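Local coordinates for protein hypoxanthine phosphoribosyltransferase (Leishmania donovani, PDB 7CMJ) that converts hypoxanthine and guanine to their nucleotides IMP and GMP by transferring the 5-phosphoribosyl group from phosphoribosyl pyrophosphate in purine salvage, at residues N57-S68 / S115-D126. Numbering follows the deposited sequence.
Sequences NPLYLLCVLKGS and SVENRHILIVED. With BA (barium ion), chain D; PO4 (phosphate ion), chain E.
Ser68 OG lies anti to its own carbonyl carbon (chi1 -66°), a torsion that brings the hydroxyl to Val124 O, where OG donates a 2.7 Å hydrogen bond from above the carbonyl plane. At the other end of the contact, the Arg119 side chain, bent at chi2 and chi3, crosses that of Tyr60 obliquely, with CD 3.4 Å from Tyr60 CE2. The guanidinium and ring planes are 13° apart but not stacked, because Tyr60 OH lies near the guanidinium plane at its edge.

Between these ends, strands 59-64 and 120-125 pair in parallel, their segment axes 4.6 Å apart at closest approach. The evidence for pairing is a zigzag of backbone bonds: Tyr60 N to His120 O, Leu122 N to Tyr60 O, Leu62 N to Leu122 O and Val124 N to Leu62 O, each 2.8 Å and near-linear. The series weakens at Val64 N, 3.4 Å from Val124 O, so Val124 O accepts both the Ser68 hydroxyl and a weak amide bond. On the face packed against helix 69-81, Leu61 CD2 touches both Leu122 CB and Val124 CG2; on the other, Leu62 CG meets Ile121 CG2 at 3.8 Å, with helix 131-142 packed over Leu62, Ile121 and Ile123.

At the C-terminal end of the pairing, Glu125 OE1 and Asp126 OD2 bind barium, while Lys66 N, after a cis peptide, and Gly67 N (weakly) donate to a phosphate ion. The arrangement is that of the central parallel sheet of a type I phosphoribosyltransferase: the cis-peptide loop probably marks the pyrophosphate pocket, the acidic pair lies within the phosphoribosyl pyrophosphate-binding motif, after its hydrophobic strand, and Lys66, Glu125 and Asp126 probably contribute to the GMP site.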
# COMPACT_ATOMS: atom_id res chain seq x y z
N ASN A 57 -14.61 22.95 -2.38
CA ASN A 57 -14.73 22.46 -1.00
C ASN A 57 -15.93 21.54 -0.95
O ASN A 57 -16.99 21.90 -0.43
CB ASN A 57 -14.87 23.62 -0.00
CG ASN A 57 -15.03 23.13 1.44
OD1 ASN A 57 -14.45 22.11 1.84
ND2 ASN A 57 -15.82 23.86 2.21
N PRO A 58 -15.80 20.32 -1.48
CA PRO A 58 -16.95 19.43 -1.56
C PRO A 58 -17.08 18.50 -0.35
O PRO A 58 -16.33 18.61 0.62
CB PRO A 58 -16.67 18.63 -2.83
CG PRO A 58 -15.17 18.46 -2.77
CD PRO A 58 -14.60 19.70 -2.08
N LEU A 59 -18.04 17.59 -0.42
CA LEU A 59 -18.16 16.52 0.55
C LEU A 59 -17.39 15.31 0.02
O LEU A 59 -17.62 14.87 -1.11
CB LEU A 59 -19.63 16.18 0.78
CG LEU A 59 -20.01 14.99 1.68
CD1 LEU A 59 -19.56 15.18 3.14
CD2 LEU A 59 -21.50 14.82 1.60
N TYR A 60 -16.47 14.80 0.83
CA TYR A 60 -15.62 13.68 0.42
C TYR A 60 -16.27 12.37 0.84
O TYR A 60 -16.59 12.17 2.01
CB TYR A 60 -14.23 13.80 1.05
CG TYR A 60 -13.29 14.71 0.30
CD1 TYR A 60 -12.31 14.19 -0.54
CD2 TYR A 60 -13.37 16.09 0.44
CE1 TYR A 60 -11.43 15.02 -1.23
CE2 TYR A 60 -12.50 16.93 -0.24
CZ TYR A 60 -11.54 16.39 -1.08
OH TYR A 60 -10.68 17.22 -1.75
N LEU A 61 -16.43 11.46 -0.12
CA LEU A 61 -16.97 10.14 0.17
C LEU A 61 -15.82 9.17 0.39
O LEU A 61 -15.03 8.91 -0.52
CB LEU A 61 -17.87 9.66 -0.97
CG LEU A 61 -19.17 10.45 -1.09
CD1 LEU A 61 -20.07 9.87 -2.18
CD2 LEU A 61 -19.90 10.52 0.26
N LEU A 62 -15.73 8.63 1.59
CA LEU A 62 -14.67 7.71 1.95
C LEU A 62 -15.18 6.29 1.81
O LEU A 62 -15.76 5.72 2.73
CB LEU A 62 -14.19 7.99 3.36
CG LEU A 62 -12.79 8.55 3.41
CD1 LEU A 62 -12.36 8.24 4.77
CD2 LEU A 62 -11.91 7.83 2.42
N CYS A 63 -14.96 5.70 0.65
CA CYS A 63 -15.41 4.34 0.38
C CYS A 63 -14.46 3.34 1.05
O CYS A 63 -13.31 3.17 0.62
CB CYS A 63 -15.47 4.11 -1.13
SG CYS A 63 -16.01 2.46 -1.55
N VAL A 64 -14.95 2.68 2.09
CA VAL A 64 -14.20 1.59 2.70
C VAL A 64 -14.34 0.36 1.82
O VAL A 64 -15.45 -0.14 1.60
CB VAL A 64 -14.71 1.30 4.12
CG1 VAL A 64 -13.85 0.24 4.76
CG2 VAL A 64 -14.75 2.59 4.96
N LEU A 65 -13.23 -0.11 1.28
CA LEU A 65 -13.27 -1.26 0.39
C LEU A 65 -13.31 -2.56 1.18
O LEU A 65 -12.85 -2.62 2.32
CB LEU A 65 -12.06 -1.23 -0.53
CG LEU A 65 -12.10 -0.07 -1.51
CD1 LEU A 65 -10.72 0.09 -2.11
CD2 LEU A 65 -13.11 -0.38 -2.58
N LYS A 66 -13.91 -3.59 0.59
CA LYS A 66 -14.58 -3.53 -0.71
C LYS A 66 -16.07 -3.27 -0.63
O LYS A 66 -16.65 -2.72 -1.56
CB LYS A 66 -14.40 -4.84 -1.46
CG LYS A 66 -13.00 -5.36 -1.60
CD LYS A 66 -13.08 -6.69 -2.32
CE LYS A 66 -11.72 -7.30 -2.57
NZ LYS A 66 -11.94 -8.66 -3.11
N GLY A 67 -16.69 -3.68 0.49
CA GLY A 67 -18.14 -3.78 0.58
C GLY A 67 -18.92 -2.52 0.25
O GLY A 67 -20.10 -2.61 -0.14
N SER A 68 -18.30 -1.34 0.39
CA SER A 68 -19.03 -0.09 0.20
C SER A 68 -19.12 0.35 -1.26
O SER A 68 -19.77 1.37 -1.54
CB SER A 68 -18.39 1.02 1.03
OG SER A 68 -18.55 0.75 2.41
N SER A 115 -5.18 15.03 0.22
CA SER A 115 -5.27 15.54 1.57
C SER A 115 -6.72 15.87 1.90
O SER A 115 -7.47 16.35 1.04
CB SER A 115 -4.42 16.80 1.72
OG SER A 115 -4.78 17.54 2.89
N VAL A 116 -7.11 15.61 3.13
CA VAL A 116 -8.46 15.96 3.55
C VAL A 116 -8.43 16.99 4.68
O VAL A 116 -9.41 17.16 5.38
CB VAL A 116 -9.27 14.71 3.94
CG1 VAL A 116 -9.45 13.80 2.72
CG2 VAL A 116 -8.60 13.94 5.08
N GLU A 117 -7.30 17.67 4.85
CA GLU A 117 -7.21 18.72 5.86
C GLU A 117 -8.30 19.76 5.62
O GLU A 117 -8.46 20.26 4.50
CB GLU A 117 -5.83 19.38 5.84
CG GLU A 117 -5.57 20.30 7.02
CD GLU A 117 -4.28 21.11 6.88
OE1 GLU A 117 -3.18 20.52 6.84
OE2 GLU A 117 -4.37 22.36 6.81
N ASN A 118 -9.08 20.05 6.67
CA ASN A 118 -10.14 21.05 6.63
C ASN A 118 -11.16 20.77 5.53
O ASN A 118 -11.61 21.68 4.82
CB ASN A 118 -9.55 22.44 6.49
CG ASN A 118 -10.51 23.50 6.94
OD1 ASN A 118 -11.02 23.44 8.06
ND2 ASN A 118 -10.78 24.48 6.08
N ARG A 119 -11.53 19.51 5.38
CA ARG A 119 -12.57 19.09 4.45
C ARG A 119 -13.64 18.32 5.20
O ARG A 119 -13.42 17.83 6.31
CB ARG A 119 -12.00 18.22 3.33
CG ARG A 119 -10.92 18.90 2.54
CD ARG A 119 -11.59 19.75 1.51
NE ARG A 119 -11.09 21.11 1.52
CZ ARG A 119 -10.10 21.53 0.75
NH1 ARG A 119 -9.51 20.68 -0.09
NH2 ARG A 119 -9.68 22.78 0.84
N HIS A 120 -14.81 18.21 4.57
CA HIS A 120 -15.91 17.46 5.16
C HIS A 120 -15.91 16.05 4.59
O HIS A 120 -16.06 15.85 3.38
CB HIS A 120 -17.24 18.17 4.92
CG HIS A 120 -17.27 19.59 5.39
ND1 HIS A 120 -17.38 19.94 6.73
CD2 HIS A 120 -17.26 20.75 4.70
CE1 HIS A 120 -17.40 21.26 6.84
NE2 HIS A 120 -17.33 21.77 5.62
N ILE A 121 -15.77 15.07 5.47
CA ILE A 121 -15.62 13.68 5.07
C ILE A 121 -16.81 12.89 5.57
O ILE A 121 -17.25 13.04 6.72
CB ILE A 121 -14.33 13.06 5.63
CG1 ILE A 121 -13.12 13.89 5.24
CG2 ILE A 121 -14.23 11.60 5.17
CD1 ILE A 121 -11.93 13.44 5.97
N LEU A 122 -17.31 12.02 4.71
CA LEU A 122 -18.33 11.05 5.06
C LEU A 122 -17.74 9.66 4.85
O LEU A 122 -17.43 9.29 3.71
CB LEU A 122 -19.58 11.27 4.22
CG LEU A 122 -20.85 10.61 4.72
CD1 LEU A 122 -21.15 11.09 6.12
CD2 LEU A 122 -22.01 10.92 3.75
N ILE A 123 -17.55 8.92 5.93
CA ILE A 123 -17.10 7.53 5.83
C ILE A 123 -18.27 6.69 5.34
O ILE A 123 -19.34 6.69 5.96
CB ILE A 123 -16.57 7.01 7.18
CG1 ILE A 123 -15.34 7.80 7.61
CG2 ILE A 123 -16.25 5.53 7.10
CD1 ILE A 123 -14.79 7.38 8.96
N VAL A 124 -18.08 6.00 4.22
CA VAL A 124 -19.14 5.20 3.61
C VAL A 124 -18.95 3.73 3.98
O VAL A 124 -17.93 3.12 3.63
CB VAL A 124 -19.18 5.37 2.09
CG1 VAL A 124 -20.27 4.47 1.51
CG2 VAL A 124 -19.43 6.83 1.76
N GLU A 125 -19.94 3.17 4.66
CA GLU A 125 -19.90 1.79 5.10
C GLU A 125 -21.18 1.06 4.67
O GLU A 125 -22.27 1.64 4.60
CB GLU A 125 -19.72 1.70 6.63
CG GLU A 125 -18.28 1.64 7.08
CD GLU A 125 -17.64 0.31 6.75
OE1 GLU A 125 -18.34 -0.51 6.13
OE2 GLU A 125 -16.45 0.09 7.10
N ASP A 126 -21.02 -0.24 4.39
CA ASP A 126 -22.16 -1.10 4.11
C ASP A 126 -22.84 -1.57 5.40
O ASP A 126 -24.07 -1.51 5.52
CB ASP A 126 -21.69 -2.29 3.26
CG ASP A 126 -20.53 -3.02 3.88
OD1 ASP A 126 -20.03 -4.02 3.32
OD2 ASP A 126 -20.12 -2.57 4.97
BA BA D . -17.66 -2.69 5.32
P PO4 E . -15.18 -6.55 2.65
O1 PO4 E . -14.40 -6.30 3.91
O2 PO4 E . -14.41 -6.06 1.46
O3 PO4 E . -15.41 -8.04 2.52
O4 PO4 E . -16.46 -5.78 2.74
O HOH W 1 -17.28 -1.17 2.94
O HOH W 2 -18.49 -3.50 7.53